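Local structure of ribose-phosphate pyrophosphokinase (Thermus thermophilus, 7PN0) at residues 124-129 with 144-149; 268-273 with 284-289; 53-58 with 87-92. The protein probably catalyses the transfer of a pyrophosphate group from ATP to ribose 5-phosphate, giving phosphoribosyl pyrophosphate. One frame throughout, in Å; residues are numbered along the deposited sequence.

Contact 1 of 3, residues 124-129 with 144-149; sequences LTMTLH and LSAEPV. With ADP (adenosine-5'-diphosphate), chain C; SO4 (sulfate ion), chain F.
Met-126 and Leu-144 form a parallel bridge between strand 122-126 and the edge strand 141-144 of the five-stranded parallel sheet, where both strands give way to loops at their C-terminal ends. The backbone evidence is a pair of bonds using both polar groups of one residue. Leu-144 N donates to Thr-125 O at 2.8 Å, and Thr-127 N donates to Leu-144 O at 3.1 Å.

Apolar contact lines one face of this pairing. The Met-126 chain leaves the backbone extended (chi1 173°) and bends only at the last torsion, which puts CE 3.9 Å from Leu-144 CB, the two side chains crossing at about a right angle. Two residues earlier on the strand, Leu-124 CD1 meets Leu-144 CG at 3.8 Å, while its other neighbours include Phe-290 and Ile-294 of helix 287-299.

Polar groups beyond the strand ends hold a sulfate ion, probably from the crystallisation liquor. Sulfate O2 is gripped twice, by Thr-127 OG1 at 2.6 Å and by Ala-146 N, and Arg-175 NE binds the ion as well. Ser-145 OG does two jobs: it donates to sulfate O1 and accepts from Glu-147 N, capping helix 147-157.

Further along the loop lies the ADP pocket. There the edge of the His-129 ring faces the beta-phosphate, and NE2 donates to ADP O2B at 2.7 Å with an N-H...O angle of 148°.

Contact 2 of 3, residues 268-273 with 284-289; sequences AATDTC and LTVAPL
Thr-270 packs against Val-286 where strand 266-270 and the edge strand 281-284, parallel neighbours in the seven-stranded mixed sheet, run out into turns, the second leading into helix 287-299. The buried part is tight: Thr-270 CG2 lies 3.5 Å from Val-286 CG1, the side chains meeting at about a right angle. Ala-268 CB makes an ordinary packing contact with Leu-284 CD1 at 4.0 Å, and Tyr-153 of helix 147-157 touches both residues. One backbone hydrogen bond, Leu-284 N to Ala-269 O at 2.9 Å, joins the segments. Thr-270 OG1 accepts from Thr-272 N, an ST turn, and is bonded to Thr-247 O as well.

The outer side is more open to solvent and polar. Here the side chains of the exposed Thr-285 and the partly exposed Asp-271 run alongside each other in the same direction. Each Asp-271 carboxylate oxygen meets one donor on its syn side, 23° out of plane. Asp-271 OD1 accepts from N-cap Val-286 N at 2.9 Å, and the helix start would probably favour the carboxylate's negative charge. Thr-285 OG1 donates to Asp-271 OD2 at 2.7 Å and accepts from Ala-287 N at 3.3 Å, a second ST turn.

Contact 3 of 3, residues 53-58 with 87-92; sequences FIVQSF and VIPYFS
This is a parallel strand pairing, Val-55 beside Val-87, between the two strands of the beta-alpha-beta unit 51-55, 62-78, 83-88, continuing into the loops beyond. Val-87 N donates to Ile-54 O at 2.8 Å, and Gln-56 N to Val-87 O at 2.9 Å. Past the strands the register slips, Ser-57 lying nearest Tyr-90 and Phe-58 nearest Ser-92, yet Phe-58 N still donates to Tyr-90 O at 3.0 Å. A longer, bent bond joins Tyr-90 N to Ser-57 OG, 3.2 Å and 137°; the Ser-57 hydroxyl is bonded to Thr-272 O too.

Val-55 CG2 packs on Val-87 CB, and Val-87 CG2 approaches the edge of the Phe-53 ring at CD2, 4.0 Å away. On the other face Phe-58 and Phe-91 form a T-shaped pair, the edge of Phe-91 turned to the face of Phe-58, with centroids 5.2 Å apart and planes at 71°. Ile-88 CG2 lies 3.7 Å from Phe-58 CE1.

Ser-92 belongs to the ADP pocket, and its OG bonds Asn-38 of the second subunit. Helices 62-78 and 107-118 cover Phe-58 and Ile-88 through Leu-66, Leu-69, Ile-111 and Leu-115, while helix 287-299 covers Phe-53, Val-87 and Pro-89.

How the contacts relate
From the N terminus the contacts come in series, with no nesting or crossing: contact 3 closes the chain between residues 53 and 92 around helix 62-78, contact 1 closes the loop 124-149, and contact 2 the short loop 268-289. Contacts 3 and 1 share the N-terminal sheet, whose neighbouring strands are joined by Leu-124 O with Ile-88 N and Thr-125 OG1 with Ile-88 O (2.7 Å). Contact 2, in the other sheet, reaches both. Thr-272 CG2 lies 3.5 Å from Pro-89 O of contact 3, and Met-126 CE of contact 1 touches Val-286 CG1 and Leu-289 CD2, each at 3.7 Å. The two sheets are thereby tied together.

Contact 1 of 3, residues 124-129 with 144-149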
loop_
_atom_site.group_PDB
_atom_site.type_symbol
_atom_site.label_atom_id
_atom_site.label_comp_id
_atom_site.label_asym_id
_atom_site.label_seq_id
_atom_site.Cartn_x
_atom_site.Cartn_y
_atom_site.Cartn_z
ATOM N N LEU A 124 -21.899 0.548 -3.437
ATOM C CA LEU A 124 -23.233 0.175 -3.980
ATOM C C LEU A 124 -23.718 1.372 -4.780
ATOM O O LEU A 124 -23.794 2.446 -4.182
ATOM C CB LEU A 124 -24.211 -0.165 -2.840
ATOM C CG LEU A 124 -25.654 -0.449 -3.278
ATOM C CD1 LEU A 124 -25.683 -1.588 -4.276
ATOM C CD2 LEU A 124 -26.551 -0.701 -2.059
ATOM N N THR A 125 -23.989 1.191 -6.076
ATOM C CA THR A 125 -24.320 2.333 -6.946
ATOM C C THR A 125 -25.340 1.877 -7.975
ATOM O O THR A 125 -25.603 0.692 -8.073
ATOM C CB THR A 125 -23.052 2.978 -7.527
ATOM O OG1 THR A 125 -23.367 4.182 -8.213
ATOM C CG2 THR A 125 -22.280 2.094 -8.479
ATOM N N MET A 126 -25.789 2.803 -8.805
ATOM C CA MET A 126 -26.811 2.481 -9.828
ATOM C C MET A 126 -26.469 3.249 -11.097
ATOM O O MET A 126 -26.068 4.401 -11.003
ATOM C CB MET A 126 -28.221 2.812 -9.350
ATOM C CG MET A 126 -29.287 2.654 -10.426
ATOM S SD MET A 126 -30.963 2.957 -9.744
ATOM C CE MET A 126 -31.304 1.377 -8.992
ATOM N N THR A 127 -26.663 2.614 -12.231
ATOM C CA THR A 127 -26.506 3.253 -13.555
ATOM C C THR A 127 -25.243 4.134 -13.592
ATOM O O THR A 127 -25.341 5.382 -13.801
ATOM C CB THR A 127 -27.781 4.000 -13.959
ATOM O OG1 THR A 127 -28.926 3.157 -13.781
ATOM C CG2 THR A 127 -27.690 4.468 -15.396
ATOM N N LEU A 128 -24.061 3.527 -13.555
ATOM C CA LEU A 128 -22.796 4.260 -13.860
ATOM C C LEU A 128 -22.844 4.784 -15.286
ATOM O O LEU A 128 -23.399 4.106 -16.153
ATOM C CB LEU A 128 -21.602 3.344 -13.688
ATOM C CG LEU A 128 -21.327 2.997 -12.241
ATOM C CD1 LEU A 128 -20.326 1.878 -12.176
ATOM C CD2 LEU A 128 -20.847 4.224 -11.477
ATOM N N HIS A 129 -22.345 5.989 -15.495
ATOM C CA HIS A 129 -22.329 6.655 -16.818
ATOM C C HIS A 129 -21.684 5.741 -17.860
ATOM O O HIS A 129 -22.200 5.642 -18.982
ATOM C CB HIS A 129 -21.577 7.981 -16.727
ATOM C CG HIS A 129 -21.446 8.616 -18.068
ATOM N ND1 HIS A 129 -22.558 9.136 -18.744
ATOM C CD2 HIS A 129 -20.380 8.745 -18.897
ATOM C CE1 HIS A 129 -22.146 9.600 -19.918
ATOM N NE2 HIS A 129 -20.819 9.392 -20.028
ATOM N N LEU A 144 -26.200 -1.614 -9.509
ATOM C CA LEU A 144 -27.639 -1.924 -9.741
ATOM C C LEU A 144 -28.052 -1.341 -11.098
ATOM O O LEU A 144 -27.591 -0.244 -11.467
ATOM C CB LEU A 144 -28.466 -1.303 -8.614
ATOM C CG LEU A 144 -28.183 -1.784 -7.197
ATOM C CD1 LEU A 144 -29.098 -1.107 -6.197
ATOM C CD2 LEU A 144 -28.272 -3.289 -7.070
ATOM N N SER A 145 -28.973 -2.021 -11.778
ATOM C CA SER A 145 -29.604 -1.557 -13.028
ATOM C C SER A 145 -30.981 -0.945 -12.735
ATOM O O SER A 145 -31.735 -1.541 -11.913
ATOM C CB SER A 145 -29.749 -2.701 -13.966
ATOM O OG SER A 145 -30.426 -2.278 -15.142
ATOM N N ALA A 146 -31.296 0.157 -13.403
ATOM C CA ALA A 146 -32.645 0.792 -13.426
ATOM C C ALA A 146 -33.500 0.194 -14.542
ATOM O O ALA A 146 -34.678 0.576 -14.616
ATOM C CB ALA A 146 -32.551 2.274 -13.601
ATOM N N GLU A 147 -32.965 -0.729 -15.343
ATOM C CA GLU A 147 -33.722 -1.295 -16.487
ATOM C C GLU A 147 -35.119 -1.757 -16.048
ATOM O O GLU A 147 -36.097 -1.391 -16.684
ATOM C CB GLU A 147 -32.990 -2.472 -17.129
ATOM C CG GLU A 147 -31.911 -2.081 -18.135
ATOM C CD GLU A 147 -31.328 -3.291 -18.861
ATOM O OE1 GLU A 147 -32.027 -4.320 -18.976
ATOM O OE2 GLU A 147 -30.182 -3.197 -19.313
ATOM N N PRO A 148 -35.291 -2.624 -15.018
ATOM C CA PRO A 148 -36.629 -3.118 -14.683
ATOM C C PRO A 148 -37.571 -1.986 -14.237
ATOM O O PRO A 148 -38.740 -2.006 -14.618
ATOM C CB PRO A 148 -36.375 -4.151 -13.572
ATOM C CG PRO A 148 -34.924 -4.557 -13.794
ATOM C CD PRO A 148 -34.252 -3.281 -14.221
ATOM N N VAL A 149 -37.068 -0.987 -13.491
ATOM C CA VAL A 149 -37.964 0.052 -12.921
ATOM C C VAL A 149 -38.401 0.967 -14.071
ATOM O O VAL A 149 -39.597 1.405 -14.082
ATOM C CB VAL A 149 -37.301 0.825 -11.764
ATOM C CG1 VAL A 149 -38.078 2.084 -11.419
ATOM C CG2 VAL A 149 -37.176 -0.038 -10.504
HETATM P PB ADP C . -20.210 11.034 -23.047
HETATM O O1B ADP C . -20.782 9.665 -23.440
HETATM O O2B ADP C . -19.448 10.992 -21.742
HETATM O O3B ADP C . -21.160 12.212 -23.131
HETATM P PA ADP C . -17.958 12.279 -24.019
HETATM O O1A ADP C . -16.979 11.652 -23.075
HETATM O O2A ADP C . -17.470 12.704 -25.363
HETATM O O3A ADP C . -19.175 11.282 -24.239
HETATM O "O5'" ADP C . -18.742 13.496 -23.281
HETATM C "C5'" ADP C . -18.216 14.082 -22.052
HETATM C "C4'" ADP C . -18.404 15.588 -22.037
HETATM O "O4'" ADP C . -18.848 15.977 -20.704
HETATM C "C3'" ADP C . -17.148 16.437 -22.296
HETATM O "O3'" ADP C . -16.113 15.770 -23.013
HETATM C "C2'" ADP C . -16.577 16.584 -20.890
HETATM O "O2'" ADP C . -15.780 17.734 -20.800
HETATM C "C1'" ADP C . -17.833 16.668 -20.026
HETATM N N9 ADP C . -17.663 16.073 -18.699
HETATM C C8 ADP C . -16.612 15.301 -18.239
HETATM N N7 ADP C . -16.727 14.951 -16.975
HETATM C C5 ADP C . -17.917 15.540 -16.576
HETATM C C6 ADP C . -18.598 15.560 -15.349
HETATM N N6 ADP C . -18.164 14.905 -14.273
HETATM N N1 ADP C . -19.772 16.249 -15.270
HETATM C C2 ADP C . -20.207 16.866 -16.377
HETATM N N3 ADP C . -19.658 16.900 -17.587
HETATM C C4 ADP C . -18.495 16.235 -17.625
HETATM S S SO4 F . -28.529 0.564 -16.429
HETATM O O1 SO4 F . -28.445 -0.872 -16.327
HETATM O O2 SO4 F . -29.290 1.043 -15.294
HETATM O O3 SO4 F . -29.225 0.954 -17.678
HETATM O O4 SO4 F . -27.225 1.132 -16.382
#

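Contact 2 of 3, residues 268-273 with 284-289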
loop_
_atom_site.group_PDB
_atom_site.type_symbol
_atom_site.label_atom_id
_atom_site.label_comp_id
_atom_site.label_asym_id
_atom_site.label_seq_id
_atom_site.Cartn_x
_atom_site.Cartn_y
_atom_site.Cartn_z
ATOM N N ALA A 268 -39.632 11.003 -16.605
ATOM C CA ALA A 268 -39.537 10.180 -15.388
ATOM C C ALA A 268 -38.056 9.945 -15.094
ATOM O O ALA A 268 -37.287 9.701 -16.044
ATOM C CB ALA A 268 -40.274 8.884 -15.574
ATOM N N ALA A 269 -37.708 9.954 -13.813
ATOM C CA ALA A 269 -36.350 9.636 -13.332
ATOM C C ALA A 269 -36.499 9.022 -11.957
ATOM O O ALA A 269 -37.575 9.182 -11.341
ATOM C CB ALA A 269 -35.518 10.866 -13.340
ATOM N N THR A 270 -35.483 8.299 -11.489
ATOM C CA THR A 270 -35.529 7.727 -10.136
ATOM C C THR A 270 -35.242 8.852 -9.126
ATOM O O THR A 270 -34.998 10.053 -9.514
ATOM C CB THR A 270 -34.546 6.553 -9.993
ATOM O OG1 THR A 270 -33.256 7.162 -9.839
ATOM C CG2 THR A 270 -34.635 5.559 -11.126
ATOM N N ASP A 271 -35.160 8.460 -7.865
ATOM C CA ASP A 271 -34.861 9.382 -6.755
ATOM C C ASP A 271 -33.409 9.159 -6.318
ATOM O O ASP A 271 -33.088 9.483 -5.178
ATOM C CB ASP A 271 -35.885 9.256 -5.623
ATOM C CG ASP A 271 -36.192 7.853 -5.117
ATOM O OD1 ASP A 271 -35.609 6.879 -5.633
ATOM O OD2 ASP A 271 -37.033 7.742 -4.189
ATOM N N THR A 272 -32.528 8.648 -7.180
ATOM C CA THR A 272 -31.069 8.623 -6.830
ATOM C C THR A 272 -30.619 10.045 -6.452
ATOM O O THR A 272 -29.725 10.218 -5.577
ATOM C CB THR A 272 -30.185 8.090 -7.972
ATOM O OG1 THR A 272 -30.441 8.844 -9.146
ATOM C CG2 THR A 272 -30.356 6.626 -8.286
ATOM N N CYS A 273 -31.193 11.042 -7.124
ATOM C CA CYS A 273 -31.065 12.480 -6.825
ATOM C C CYS A 273 -32.415 12.964 -6.330
ATOM O O CYS A 273 -33.447 12.477 -6.793
ATOM C CB CYS A 273 -30.709 13.277 -8.072
ATOM S SG CYS A 273 -29.201 12.646 -8.858
ATOM N N LEU A 284 -39.619 7.689 -9.996
ATOM C CA LEU A 284 -39.622 6.215 -9.958
ATOM C C LEU A 284 -38.716 5.833 -8.780
ATOM O O LEU A 284 -37.466 5.931 -8.901
ATOM C CB LEU A 284 -39.096 5.627 -11.274
ATOM C CG LEU A 284 -39.622 6.240 -12.578
ATOM C CD1 LEU A 284 -38.915 5.620 -13.780
ATOM C CD2 LEU A 284 -41.150 6.069 -12.696
ATOM N N THR A 285 -39.290 5.495 -7.640
ATOM C CA THR A 285 -38.466 5.311 -6.421
ATOM C C THR A 285 -37.594 4.051 -6.572
ATOM O O THR A 285 -38.057 3.020 -7.069
ATOM C CB THR A 285 -39.286 5.341 -5.135
ATOM O OG1 THR A 285 -38.245 5.330 -4.153
ATOM C CG2 THR A 285 -40.252 4.191 -4.976
ATOM N N VAL A 286 -36.329 4.154 -6.171
ATOM C CA VAL A 286 -35.400 2.997 -6.140
ATOM C C VAL A 286 -35.019 2.734 -4.686
ATOM O O VAL A 286 -34.156 1.883 -4.463
ATOM C CB VAL A 286 -34.171 3.233 -7.042
ATOM C CG1 VAL A 286 -34.559 3.164 -8.510
ATOM C CG2 VAL A 286 -33.498 4.544 -6.728
ATOM N N ALA A 287 -35.655 3.387 -3.722
ATOM C CA ALA A 287 -35.421 3.065 -2.289
ATOM C C ALA A 287 -35.633 1.573 -2.017
ATOM O O ALA A 287 -34.803 0.919 -1.361
ATOM C CB ALA A 287 -36.301 3.948 -1.420
ATOM N N PRO A 288 -36.711 0.917 -2.524
ATOM C CA PRO A 288 -36.907 -0.501 -2.246
ATOM C C PRO A 288 -35.831 -1.409 -2.851
ATOM O O PRO A 288 -35.440 -2.364 -2.243
ATOM C CB PRO A 288 -38.278 -0.849 -2.858
ATOM C CG PRO A 288 -38.972 0.519 -2.940
ATOM C CD PRO A 288 -37.853 1.521 -3.241
ATOM N N LEU A 289 -35.341 -1.063 -4.029
ATOM C CA LEU A 289 -34.272 -1.860 -4.673
ATOM C C LEU A 289 -32.961 -1.652 -3.921
ATOM O O LEU A 289 -32.260 -2.636 -3.661
ATOM C CB LEU A 289 -34.127 -1.481 -6.138
ATOM C CG LEU A 289 -33.079 -2.302 -6.899
ATOM C CD1 LEU A 289 -33.348 -3.805 -6.795
ATOM C CD2 LEU A 289 -32.999 -1.857 -8.332
#

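Contact 3 of 3, residues 53-58 with 87-92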
loop_
_atom_site.group_PDB
_atom_site.type_symbol
_atom_site.label_atom_id
_atom_site.label_comp_id
_atom_site.label_asym_id
_atom_site.label_seq_id
_atom_site.Cartn_x
_atom_site.Cartn_y
_atom_site.Cartn_z
ATOM N N PHE A 53 -23.494 1.314 6.223
ATOM C CA PHE A 53 -23.854 1.738 4.858
ATOM C C PHE A 53 -24.114 3.239 4.918
ATOM O O PHE A 53 -24.990 3.750 5.689
ATOM C CB PHE A 53 -25.099 0.978 4.373
ATOM C CG PHE A 53 -24.856 -0.489 4.171
ATOM C CD1 PHE A 53 -24.840 -1.368 5.238
ATOM C CD2 PHE A 53 -24.501 -0.976 2.918
ATOM C CE1 PHE A 53 -24.539 -2.709 5.063
ATOM C CE2 PHE A 53 -24.215 -2.326 2.743
ATOM C CZ PHE A 53 -24.246 -3.185 3.818
ATOM N N ILE A 54 -23.402 3.984 4.099
ATOM C CA ILE A 54 -23.508 5.465 4.184
ATOM C C ILE A 54 -24.019 5.910 2.842
ATOM O O ILE A 54 -23.338 5.633 1.849
ATOM C CB ILE A 54 -22.189 6.137 4.549
ATOM C CG1 ILE A 54 -21.677 5.699 5.909
ATOM C CG2 ILE A 54 -22.252 7.645 4.412
ATOM C CD1 ILE A 54 -20.175 5.756 5.952
ATOM N N VAL A 55 -25.167 6.576 2.828
ATOM C CA VAL A 55 -25.808 7.044 1.565
ATOM C C VAL A 55 -25.370 8.480 1.230
ATOM O O VAL A 55 -25.628 9.446 1.988
ATOM C CB VAL A 55 -27.340 6.930 1.663
ATOM C CG1 VAL A 55 -28.027 7.259 0.370
ATOM C CG2 VAL A 55 -27.762 5.542 2.121
ATOM N N GLN A 56 -24.874 8.671 0.021
ATOM C CA GLN A 56 -24.562 10.038 -0.493
ATOM C C GLN A 56 -24.579 10.023 -2.009
ATOM O O GLN A 56 -23.871 9.193 -2.596
ATOM C CB GLN A 56 -23.201 10.507 0.012
ATOM C CG GLN A 56 -22.946 11.970 -0.308
ATOM C CD GLN A 56 -23.483 12.863 0.779
ATOM O OE1 GLN A 56 -24.683 12.882 1.080
ATOM N NE2 GLN A 56 -22.585 13.584 1.412
ATOM N N SER A 57 -25.373 10.914 -2.626
ATOM C CA SER A 57 -25.359 11.140 -4.091
ATOM C C SER A 57 -24.529 12.384 -4.386
ATOM O O SER A 57 -24.452 13.299 -3.532
ATOM C CB SER A 57 -26.748 11.219 -4.675
ATOM O OG SER A 57 -27.299 9.929 -4.746
ATOM N N PHE A 58 -23.928 12.425 -5.580
ATOM C CA PHE A 58 -23.054 13.523 -6.037
ATOM C C PHE A 58 -23.917 14.592 -6.699
ATOM O O PHE A 58 -23.874 14.745 -7.916
ATOM C CB PHE A 58 -21.995 12.975 -6.990
ATOM C CG PHE A 58 -20.844 12.308 -6.303
ATOM C CD1 PHE A 58 -21.024 11.157 -5.553
ATOM C CD2 PHE A 58 -19.576 12.862 -6.357
ATOM C CE1 PHE A 58 -19.975 10.582 -4.851
ATOM C CE2 PHE A 58 -18.522 12.250 -5.686
ATOM C CZ PHE A 58 -18.721 11.081 -4.988
ATOM N N VAL A 87 -22.663 3.867 -0.180
ATOM C CA VAL A 87 -23.878 3.794 -1.028
ATOM C C VAL A 87 -23.979 5.117 -1.777
ATOM O O VAL A 87 -24.266 6.147 -1.174
ATOM C CB VAL A 87 -25.134 3.463 -0.221
ATOM C CG1 VAL A 87 -26.313 3.350 -1.153
ATOM C CG2 VAL A 87 -24.936 2.182 0.585
ATOM N N ILE A 88 -23.713 5.068 -3.063
ATOM C CA ILE A 88 -23.590 6.268 -3.928
ATOM C C ILE A 88 -24.612 6.064 -5.021
ATOM O O ILE A 88 -24.295 5.536 -6.084
ATOM C CB ILE A 88 -22.171 6.425 -4.519
ATOM C CG1 ILE A 88 -21.119 6.418 -3.410
ATOM C CG2 ILE A 88 -22.120 7.675 -5.373
ATOM C CD1 ILE A 88 -19.691 6.441 -3.941
ATOM N N PRO A 89 -25.869 6.482 -4.798
ATOM C CA PRO A 89 -26.921 6.213 -5.780
ATOM C C PRO A 89 -26.643 6.903 -7.115
ATOM O O PRO A 89 -26.842 6.261 -8.136
ATOM C CB PRO A 89 -28.205 6.716 -5.107
ATOM C CG PRO A 89 -27.875 6.707 -3.665
ATOM C CD PRO A 89 -26.397 7.069 -3.554
ATOM N N TYR A 90 -26.107 8.121 -7.101
ATOM C CA TYR A 90 -25.687 8.827 -8.329
ATOM C C TYR A 90 -24.221 9.251 -8.205
ATOM O O TYR A 90 -23.929 10.116 -7.424
ATOM C CB TYR A 90 -26.540 10.045 -8.627
ATOM C CG TYR A 90 -26.075 10.878 -9.805
ATOM C CD1 TYR A 90 -25.756 10.293 -11.022
ATOM C CD2 TYR A 90 -25.888 12.247 -9.685
ATOM C CE1 TYR A 90 -25.278 11.052 -12.090
ATOM C CE2 TYR A 90 -25.428 13.026 -10.740
ATOM C CZ TYR A 90 -25.109 12.420 -11.944
ATOM O OH TYR A 90 -24.698 13.180 -12.999
ATOM N N PHE A 91 -23.380 8.666 -9.039
ATOM C CA PHE A 91 -21.928 8.930 -9.074
ATOM C C PHE A 91 -21.677 9.811 -10.299
ATOM O O PHE A 91 -21.389 9.278 -11.373
ATOM C CB PHE A 91 -21.128 7.634 -9.103
ATOM C CG PHE A 91 -19.644 7.845 -9.061
ATOM C CD1 PHE A 91 -19.077 8.912 -8.361
ATOM C CD2 PHE A 91 -18.792 7.004 -9.747
ATOM C CE1 PHE A 91 -17.708 9.084 -8.293
ATOM C CE2 PHE A 91 -17.415 7.194 -9.689
ATOM C CZ PHE A 91 -16.875 8.217 -8.948
ATOM N N SER A 92 -21.858 11.119 -10.113
ATOM C CA SER A 92 -21.798 12.113 -11.226
ATOM C C SER A 92 -20.450 12.000 -11.936
ATOM O O SER A 92 -20.397 12.138 -13.188
ATOM C CB SER A 92 -22.031 13.497 -10.708
ATOM O OG SER A 92 -20.960 13.965 -9.887
#